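Local structure of CurM Sulfotransferase (Moorea producta, 4GBM) at residues L47-L52 with R255-V260; L224-Q229 with I278-A283; Q249-D254 with L273-I278. The protein probably transfers a sulfuryl group from PAPS in curacin biosynthesis, and binds the by-product nucleotide PAP (adenosine-3'-5'-diphosphate). The protein carries 2 engineered substitutions. All coordinates share one frame; numbering follows the deposited sequence.

Contact 1 of 3, residues L47-L52 with R255-V260. With A3P (adenosine-3'-5'-diphosphate), chain G.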
# COMPACT_ATOMS: atom_id res chain seq x y z
N LEU A 47 3.60 -7.34 0.99
CA LEU A 47 3.22 -8.67 1.47
C LEU A 47 1.70 -8.78 1.67
O LEU A 47 1.08 -9.72 1.16
CB LEU A 47 3.94 -8.99 2.78
CG LEU A 47 3.51 -10.29 3.47
CD1 LEU A 47 3.89 -11.53 2.65
CD2 LEU A 47 4.15 -10.34 4.85
N LEU A 48 1.11 -7.83 2.38
CA LEU A 48 -0.33 -7.86 2.60
C LEU A 48 -1.13 -7.81 1.29
O LEU A 48 -2.07 -8.59 1.10
CB LEU A 48 -0.76 -6.75 3.56
CG LEU A 48 -2.26 -6.72 3.87
CD1 LEU A 48 -2.75 -8.03 4.51
CD2 LEU A 48 -2.58 -5.53 4.77
N ARG A 49 -0.76 -6.90 0.39
CA ARG A 49 -1.53 -6.80 -0.86
C ARG A 49 -1.41 -8.08 -1.69
O ARG A 49 -2.37 -8.49 -2.34
CB ARG A 49 -1.18 -5.53 -1.65
CG ARG A 49 -0.00 -5.61 -2.61
CD ARG A 49 -0.42 -6.03 -4.03
NE ARG A 49 0.77 -6.18 -4.87
CZ ARG A 49 0.89 -7.05 -5.87
NH1 ARG A 49 2.04 -7.11 -6.53
NH2 ARG A 49 -0.12 -7.86 -6.20
N VAL A 50 -0.26 -8.73 -1.62
CA VAL A 50 -0.03 -9.99 -2.34
C VAL A 50 -0.83 -11.14 -1.72
O VAL A 50 -1.39 -11.96 -2.44
CB VAL A 50 1.48 -10.33 -2.47
CG1 VAL A 50 1.70 -11.72 -3.06
CG2 VAL A 50 2.18 -9.28 -3.34
N MET A 51 -0.89 -11.20 -0.39
CA MET A 51 -1.77 -12.16 0.28
C MET A 51 -3.21 -12.00 -0.21
O MET A 51 -3.85 -12.98 -0.59
CB MET A 51 -1.73 -11.98 1.79
CG MET A 51 -0.42 -12.42 2.41
SD MET A 51 -0.29 -11.74 4.08
CE MET A 51 0.96 -12.74 4.79
N LEU A 52 -3.70 -10.76 -0.20
CA LEU A 52 -5.08 -10.50 -0.63
C LEU A 52 -5.31 -10.78 -2.11
O LEU A 52 -6.44 -11.09 -2.51
CB LEU A 52 -5.49 -9.06 -0.28
CG LEU A 52 -5.51 -8.72 1.21
CD1 LEU A 52 -5.84 -7.25 1.44
CD2 LEU A 52 -6.50 -9.61 1.97
N ARG A 255 0.09 -13.42 -8.90
CA ARG A 255 -0.30 -12.31 -8.03
C ARG A 255 0.38 -11.02 -8.45
O ARG A 255 0.62 -10.13 -7.63
CB ARG A 255 0.01 -12.67 -6.58
CG ARG A 255 -0.76 -13.91 -6.18
CD ARG A 255 -0.61 -14.21 -4.73
NE ARG A 255 -1.25 -15.49 -4.43
CZ ARG A 255 -1.84 -15.78 -3.28
NH1 ARG A 255 -1.91 -14.89 -2.29
NH2 ARG A 255 -2.37 -16.98 -3.12
N MET A 256 0.67 -10.93 -9.75
CA MET A 256 1.30 -9.76 -10.35
C MET A 256 2.62 -9.41 -9.68
O MET A 256 2.89 -8.25 -9.35
CB MET A 256 0.33 -8.57 -10.35
CG MET A 256 -0.91 -8.79 -11.21
SD MET A 256 -2.13 -7.47 -11.07
CE MET A 256 -3.24 -8.15 -9.84
N THR A 257 3.44 -10.44 -9.44
CA THR A 257 4.80 -10.25 -8.92
C THR A 257 5.82 -10.86 -9.88
O THR A 257 7.04 -10.65 -9.73
CB THR A 257 5.00 -10.89 -7.52
OG1 THR A 257 4.85 -12.31 -7.62
CG2 THR A 257 3.98 -10.35 -6.52
N GLY A 258 5.33 -11.61 -10.87
CA GLY A 258 6.20 -12.35 -11.79
C GLY A 258 6.71 -11.51 -12.94
O GLY A 258 6.39 -10.32 -13.05
N GLY A 259 7.52 -12.13 -13.80
CA GLY A 259 8.11 -11.46 -14.95
C GLY A 259 9.23 -10.52 -14.55
O GLY A 259 9.99 -10.81 -13.62
N VAL A 260 9.33 -9.40 -15.25
CA VAL A 260 10.36 -8.40 -14.96
C VAL A 260 10.09 -7.80 -13.58
O VAL A 260 9.04 -7.21 -13.34
CB VAL A 260 10.43 -7.30 -16.05
CG1 VAL A 260 11.34 -6.15 -15.63
CG2 VAL A 260 10.89 -7.90 -17.39
P1 A3P G . 12.90 -4.96 4.33
O1P A3P G . 13.65 -3.69 4.02
O2P A3P G . 13.03 -6.01 3.25
O3P A3P G . 13.13 -5.46 5.73
P2 A3P G . 6.53 -2.44 2.08
O4P A3P G . 5.46 -1.72 2.83
O5P A3P G . 7.59 -1.56 1.47
O6P A3P G . 5.99 -3.47 1.13
O5' A3P G . 7.34 -3.26 3.21
C5' A3P G . 8.58 -3.88 2.87
C4' A3P G . 8.95 -4.77 4.03
O4' A3P G . 8.06 -5.88 4.07
C3' A3P G . 10.32 -5.40 3.87
O3' A3P G . 11.35 -4.48 4.29
C2' A3P G . 10.19 -6.63 4.77
O2' A3P G . 10.54 -6.32 6.12
C1' A3P G . 8.70 -6.97 4.72
N9 A3P G . 8.48 -8.21 3.93
C8 A3P G . 8.58 -8.36 2.59
N7 A3P G . 8.34 -9.65 2.23
C5 A3P G . 8.08 -10.33 3.36
C6 A3P G . 7.75 -11.73 3.72
N6 A3P G . 7.63 -12.67 2.75
N1 A3P G . 7.57 -12.02 5.04
C2 A3P G . 7.67 -11.08 6.01
N3 A3P G . 7.97 -9.79 5.75
C4 A3P G . 8.17 -9.38 4.48
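Arg49 and Arg255 reach across this contact in opposite senses, Arg49 ending on two backbone carbonyl oxygens of the loop and Arg255 on one of the helix, Val50 O. Arg49 leaves helix 45-53 with CG between the backbone N and the carbonyl carbon (chi1 87°) and a second bend at chi2, which carries its tip out to the loop. There NH2 donates to Arg255 O at 2.8 Å, while NH1 bonds Met256 O at 3.2 Å from well above that carbonyl's plane. Val50 CG2 sits 3.6 Å over the centre of one face of the Arg49 guanidinium, and the same methyl meets Thr257 CG2 tip to tip at 3.8 Å. The return arm is Arg255, whose extended chain crosses Val50 at a slant: CD packs on Val50 CG1 at 3.8 Å, and NH1 bonds Val50 O at 3.0 Å, with the oxygen near the guanidinium plane. Its NE and NH2 are taken by Gln252 O and Glu246 O. On the nucleotide side of the helix, Leu47 CD2 touches C2 of the adenine at 3.8 Å. Because Val50 O belongs to the last turn of the helix, the Arg255 charge probably interacts favourably with the helix dipole there.

Contact 2 of 3, residues L224-Q229 with I278-A283. With ZN (zinc ion), chain D; A3P (adenosine-3'-5'-diphosphate), chain G.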
# COMPACT_ATOMS: atom_id res chain seq x y z
N LEU A 224 0.73 -9.80 11.74
CA LEU A 224 0.54 -10.35 10.40
C LEU A 224 1.52 -11.48 10.09
O LEU A 224 1.12 -12.51 9.54
CB LEU A 224 0.68 -9.25 9.34
CG LEU A 224 0.53 -9.69 7.87
CD1 LEU A 224 -0.87 -10.23 7.60
CD2 LEU A 224 0.85 -8.52 6.94
N VAL A 225 2.79 -11.30 10.44
CA VAL A 225 3.78 -12.31 10.08
C VAL A 225 3.95 -13.42 11.12
O VAL A 225 4.37 -14.54 10.77
CB VAL A 225 5.14 -11.70 9.65
CG1 VAL A 225 4.94 -10.72 8.50
CG2 VAL A 225 5.85 -11.01 10.83
N LYS A 226 3.61 -13.14 12.38
CA LYS A 226 3.67 -14.16 13.44
C LYS A 226 2.41 -15.03 13.53
O LYS A 226 2.50 -16.22 13.87
CB LYS A 226 3.93 -13.53 14.80
CG LYS A 226 5.36 -13.03 15.00
CD LYS A 226 5.48 -12.34 16.35
CE LYS A 226 6.86 -12.51 16.94
NZ LYS A 226 6.86 -12.04 18.35
N LYS A 227 1.25 -14.41 13.27
CA LYS A 227 -0.04 -15.09 13.36
C LYS A 227 -0.91 -14.77 12.13
O LYS A 227 -2.01 -14.23 12.27
CB LYS A 227 -0.78 -14.67 14.63
CG LYS A 227 -0.07 -15.01 15.94
CD LYS A 227 -0.94 -14.64 17.15
CE LYS A 227 -1.19 -13.13 17.23
NZ LYS A 227 -2.16 -12.79 18.31
N PRO A 228 -0.41 -15.08 10.91
CA PRO A 228 -1.16 -14.70 9.72
C PRO A 228 -2.58 -15.28 9.66
O PRO A 228 -3.48 -14.60 9.19
CB PRO A 228 -0.29 -15.21 8.55
CG PRO A 228 0.60 -16.25 9.17
CD PRO A 228 0.84 -15.80 10.58
N GLN A 229 -2.78 -16.51 10.14
CA GLN A 229 -4.11 -17.12 10.13
C GLN A 229 -5.13 -16.27 10.90
O GLN A 229 -6.20 -15.95 10.38
CB GLN A 229 -4.09 -18.54 10.70
CG GLN A 229 -5.47 -19.18 10.74
CD GLN A 229 -5.57 -20.32 11.74
OE1 GLN A 229 -4.56 -20.86 12.21
NE2 GLN A 229 -6.80 -20.72 12.06
N ILE A 278 5.87 -16.48 4.42
CA ILE A 278 5.56 -15.39 5.36
C ILE A 278 6.60 -15.51 6.47
O ILE A 278 6.56 -16.45 7.27
CB ILE A 278 4.14 -15.51 5.92
CG1 ILE A 278 3.12 -15.48 4.78
CG2 ILE A 278 3.88 -14.38 6.93
CD1 ILE A 278 1.71 -15.95 5.18
N ASP A 279 7.55 -14.57 6.50
CA ASP A 279 8.75 -14.74 7.32
C ASP A 279 8.57 -14.06 8.67
O ASP A 279 8.70 -12.84 8.79
CB ASP A 279 9.99 -14.22 6.58
CG ASP A 279 11.28 -14.53 7.32
OD1 ASP A 279 11.22 -14.85 8.53
OD2 ASP A 279 12.35 -14.48 6.68
N GLU A 280 8.27 -14.87 9.69
CA GLU A 280 7.97 -14.35 11.02
C GLU A 280 9.16 -13.66 11.69
O GLU A 280 8.97 -12.85 12.59
CB GLU A 280 7.44 -15.48 11.93
CG GLU A 280 8.49 -16.51 12.36
CD GLU A 280 9.26 -16.10 13.61
OE1 GLU A 280 8.64 -15.60 14.58
OE2 GLU A 280 10.50 -16.29 13.63
N SER A 281 10.37 -13.99 11.24
CA SER A 281 11.59 -13.50 11.90
C SER A 281 11.76 -12.01 11.79
O SER A 281 12.53 -11.42 12.55
CB SER A 281 12.82 -14.21 11.35
OG SER A 281 12.68 -15.61 11.47
N LEU A 282 11.06 -11.39 10.84
CA LEU A 282 11.19 -9.96 10.62
C LEU A 282 10.37 -9.12 11.60
O LEU A 282 10.56 -7.91 11.71
CB LEU A 282 10.83 -9.61 9.17
CG LEU A 282 11.93 -9.80 8.11
CD1 LEU A 282 12.68 -11.12 8.23
CD2 LEU A 282 11.36 -9.64 6.71
N ALA A 283 9.46 -9.78 12.33
CA ALA A 283 8.61 -9.06 13.30
C ALA A 283 9.40 -8.45 14.45
O ALA A 283 9.28 -7.25 14.71
CB ALA A 283 7.53 -9.99 13.85
ZN ZN D . 12.78 -14.73 4.74
P1 A3P G . 12.90 -4.96 4.33
O1P A3P G . 13.65 -3.69 4.02
O2P A3P G . 13.03 -6.01 3.25
O3P A3P G . 13.13 -5.46 5.73
P2 A3P G . 6.53 -2.44 2.08
O4P A3P G . 5.46 -1.72 2.83
O5P A3P G . 7.59 -1.56 1.47
O6P A3P G . 5.99 -3.47 1.13
O5' A3P G . 7.34 -3.26 3.21
C5' A3P G . 8.58 -3.88 2.87
C4' A3P G . 8.95 -4.77 4.03
O4' A3P G . 8.06 -5.88 4.07
C3' A3P G . 10.32 -5.40 3.87
O3' A3P G . 11.35 -4.48 4.29
C2' A3P G . 10.19 -6.63 4.77
O2' A3P G . 10.54 -6.32 6.12
C1' A3P G . 8.70 -6.97 4.72
N9 A3P G . 8.48 -8.21 3.93
C8 A3P G . 8.58 -8.36 2.59
N7 A3P G . 8.34 -9.65 2.23
C5 A3P G . 8.08 -10.33 3.36
C6 A3P G . 7.75 -11.73 3.72
N6 A3P G . 7.63 -12.67 2.75
N1 A3P G . 7.57 -12.02 5.04
C2 A3P G . 7.67 -11.08 6.01
N3 A3P G . 7.97 -9.79 5.75
C4 A3P G . 8.17 -9.38 4.48
O HOH W 1 4.38 -16.94 9.71
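Val225 presses its whole side chain into the bend made by Ile278, Asp279 and Ala283. Its CB lies 3.8 Å from Asp279 O and 4.0 Å from Ile278 CG2. From there the branches part: with CG1 anti to the carbonyl carbon (chi1 -56°), that methyl reaches the adenine and touches C2 of the nucleotide at 3.7 Å, while CG2 turns to Ala283 CB at 3.6 Å. With both methyls gone, as in an alanine here, the space between Ala283 and the adenine would probably be left unfilled and C2 would lose this apolar neighbour. On its backbone, Val225 O accepts from a water at 2.6 Å, and the same water makes a weak bond to Ile278 O. Helix 221-226 follows directly on strand 216-220, an outermost strand of the parallel sheet, so the valine brings the edge of this core, which belongs to the P-loop NTPase clan, up against a late loop of the chain. That loop reads the base itself: Asp279 N donates almost straight (168°) to adenine N1 at 2.9 Å. Asp279 OD1 accepts from Ser281 N in an Asx turn, and OD2 binds zinc at 2.0 Å together with His275. Farther out, Lys226 lays its CG, CD and CE along Ala283 CB on the way to a salt bridge with Asp284, and Pro228 CB slides past Ile278 CD1 at 4.0 Å.

Contact 3 of 3, residues Q249-D254 with L273-I278. With ZN (zinc ion), chain D; A3P (adenosine-3'-5'-diphosphate), chain G.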
# COMPACT_ATOMS: atom_id res chain seq x y z
N GLN A 249 -0.88 -18.17 1.15
CA GLN A 249 0.10 -18.66 0.18
C GLN A 249 0.51 -17.59 -0.83
O GLN A 249 0.27 -17.74 -2.02
CB GLN A 249 -0.46 -19.88 -0.56
CG GLN A 249 -0.99 -20.99 0.36
CD GLN A 249 0.09 -21.66 1.20
OE1 GLN A 249 1.28 -21.65 0.84
NE2 GLN A 249 -0.32 -22.25 2.32
N PRO A 250 1.19 -16.52 -0.36
CA PRO A 250 1.47 -15.40 -1.26
C PRO A 250 2.48 -15.69 -2.37
O PRO A 250 2.60 -14.89 -3.30
CB PRO A 250 2.00 -14.31 -0.31
CG PRO A 250 2.51 -15.04 0.88
CD PRO A 250 1.60 -16.23 1.03
N TYR A 251 3.18 -16.82 -2.28
CA TYR A 251 4.16 -17.23 -3.30
C TYR A 251 3.60 -18.22 -4.32
O TYR A 251 4.34 -18.79 -5.13
CB TYR A 251 5.45 -17.75 -2.64
CG TYR A 251 6.17 -16.65 -1.92
CD1 TYR A 251 7.07 -15.82 -2.60
CD2 TYR A 251 5.92 -16.38 -0.57
CE1 TYR A 251 7.72 -14.77 -1.95
CE2 TYR A 251 6.55 -15.34 0.09
CZ TYR A 251 7.45 -14.54 -0.60
OH TYR A 251 8.07 -13.50 0.05
N GLN A 252 2.28 -18.43 -4.29
CA GLN A 252 1.61 -19.33 -5.22
C GLN A 252 0.68 -18.56 -6.16
O GLN A 252 0.07 -17.57 -5.76
CB GLN A 252 0.83 -20.40 -4.45
CG GLN A 252 1.70 -21.40 -3.70
CD GLN A 252 0.91 -22.47 -2.94
OE1 GLN A 252 -0.31 -22.54 -3.04
NE2 GLN A 252 1.62 -23.29 -2.18
N GLY A 253 0.58 -19.03 -7.40
CA GLY A 253 -0.31 -18.43 -8.39
C GLY A 253 0.22 -17.14 -9.01
O GLY A 253 1.36 -16.75 -8.76
N ASP A 254 -0.60 -16.50 -9.83
CA ASP A 254 -0.24 -15.22 -10.45
C ASP A 254 -0.80 -14.10 -9.60
O ASP A 254 -2.01 -13.85 -9.57
CB ASP A 254 -0.76 -15.14 -11.90
CG ASP A 254 -0.28 -13.88 -12.65
OD1 ASP A 254 0.27 -12.94 -12.03
OD2 ASP A 254 -0.48 -13.83 -13.88
N LEU A 273 10.45 -10.73 -3.04
CA LEU A 273 11.04 -11.88 -3.73
C LEU A 273 12.40 -12.31 -3.17
O LEU A 273 13.06 -13.19 -3.73
CB LEU A 273 11.08 -11.66 -5.24
CG LEU A 273 9.70 -11.48 -5.91
CD1 LEU A 273 9.87 -11.17 -7.39
CD2 LEU A 273 8.78 -12.69 -5.71
N LYS A 274 12.83 -11.69 -2.06
CA LYS A 274 13.99 -12.17 -1.31
C LYS A 274 13.58 -13.15 -0.21
O LYS A 274 14.43 -13.66 0.54
CB LYS A 274 14.81 -11.01 -0.75
CG LYS A 274 15.55 -10.23 -1.84
CD LYS A 274 16.35 -9.09 -1.25
CE LYS A 274 16.98 -8.23 -2.35
NZ LYS A 274 15.96 -7.44 -3.10
N HIS A 275 12.29 -13.43 -0.13
CA HIS A 275 11.75 -14.43 0.79
C HIS A 275 10.96 -15.47 0.01
O HIS A 275 10.70 -15.29 -1.19
CB HIS A 275 10.86 -13.74 1.84
CG HIS A 275 11.58 -12.67 2.60
ND1 HIS A 275 12.35 -12.93 3.72
CD2 HIS A 275 11.68 -11.33 2.39
CE1 HIS A 275 12.88 -11.81 4.17
NE2 HIS A 275 12.50 -10.82 3.38
N ASN A 276 10.60 -16.57 0.66
CA ASN A 276 9.79 -17.60 0.01
C ASN A 276 8.64 -18.11 0.88
O ASN A 276 7.98 -19.09 0.53
CB ASN A 276 10.67 -18.76 -0.50
CG ASN A 276 11.30 -19.56 0.62
OD1 ASN A 276 11.13 -19.25 1.79
ND2 ASN A 276 12.04 -20.61 0.25
N THR A 277 8.42 -17.42 2.00
CA THR A 277 7.31 -17.71 2.89
C THR A 277 6.95 -16.44 3.65
O THR A 277 7.65 -15.43 3.53
CB THR A 277 7.66 -18.86 3.89
OG1 THR A 277 6.48 -19.28 4.58
CG2 THR A 277 8.74 -18.42 4.89
N ILE A 278 5.87 -16.48 4.42
CA ILE A 278 5.56 -15.39 5.36
C ILE A 278 6.60 -15.51 6.47
O ILE A 278 6.56 -16.45 7.27
CB ILE A 278 4.14 -15.51 5.92
CG1 ILE A 278 3.12 -15.48 4.78
CG2 ILE A 278 3.88 -14.38 6.93
CD1 ILE A 278 1.71 -15.95 5.18
ZN ZN D . 12.78 -14.73 4.74
P1 A3P G . 12.90 -4.96 4.33
O1P A3P G . 13.65 -3.69 4.02
O2P A3P G . 13.03 -6.01 3.25
O3P A3P G . 13.13 -5.46 5.73
P2 A3P G . 6.53 -2.44 2.08
O4P A3P G . 5.46 -1.72 2.83
O5P A3P G . 7.59 -1.56 1.47
O6P A3P G . 5.99 -3.47 1.13
O5' A3P G . 7.34 -3.26 3.21
C5' A3P G . 8.58 -3.88 2.87
C4' A3P G . 8.95 -4.77 4.03
O4' A3P G . 8.06 -5.88 4.07
C3' A3P G . 10.32 -5.40 3.87
O3' A3P G . 11.35 -4.48 4.29
C2' A3P G . 10.19 -6.63 4.77
O2' A3P G . 10.54 -6.32 6.12
C1' A3P G . 8.70 -6.97 4.72
N9 A3P G . 8.48 -8.21 3.93
C8 A3P G . 8.58 -8.36 2.59
N7 A3P G . 8.34 -9.65 2.23
C5 A3P G . 8.08 -10.33 3.36
C6 A3P G . 7.75 -11.73 3.72
N6 A3P G . 7.63 -12.67 2.75
N1 A3P G . 7.57 -12.02 5.04
C2 A3P G . 7.67 -11.08 6.01
N3 A3P G . 7.97 -9.79 5.75
C4 A3P G . 8.17 -9.38 4.48
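The adenine end of the nucleotide site is built here, where Tyr251, in the type I turn from Gln249 to Gln252, lies against the backbone of His275, Asn276 and Thr277. With CG anti to the carbonyl carbon (chi1 -67°), the ring is laid with one face against that backbone: Asn276 CA sits 3.8 Å from the ring centroid, only 7° off the normal, in a CH-pi contact. At the far end OH comes within 3.3 Å of His275 CB. The adenine amino group N6 approaches the ring at its edge, near its plane, and donates to Tyr251 OH at 2.9 Å in a bent bond; a straighter one (159°) goes to Thr277 O, also at 2.9 Å. The hydroxyl is further bonded to Phe272 O, and the ring stacks with Phe272, which together fix where it stands. His275 swings away from the tyrosine, its ND1 binding zinc at 2.1 Å and its CD2 lying 3.7 Å from adenine N7. Pro250 CG meets Ile278 CG1 at 4.0 Å, the two side chains crossing at about a right angle. Thr277 O at N6, with Asp279 N at N1, gives the main-chain reading of the adenine edge seen in many nucleotide-binding proteins, here in a sulfotransferase pocket.

How the contacts relate
All three contacts touch the nucleotide, contact 1 through Leu47. Contacts 1 and 3 lie closest, their centres about 8 Å apart; contacts 2 and 3 are about 13 Å apart, and contacts 1 and 2 about 17 Å. Along the chain the order is 47-52, 224-229, 249-254, 255-260, 273-278 and 278-283: contact 3 runs straight into contact 1 at Arg255 and shares Ile278 with contact 2. Helix 45-53 touches all three: Met51 meets Ile278, Leu47 packs on Val225 and Val50 meets Pro250. Two core helices, 45-53 and 221-226, thus receive the long loop between helices 228-239 and 297-305, which completes the adenine pocket.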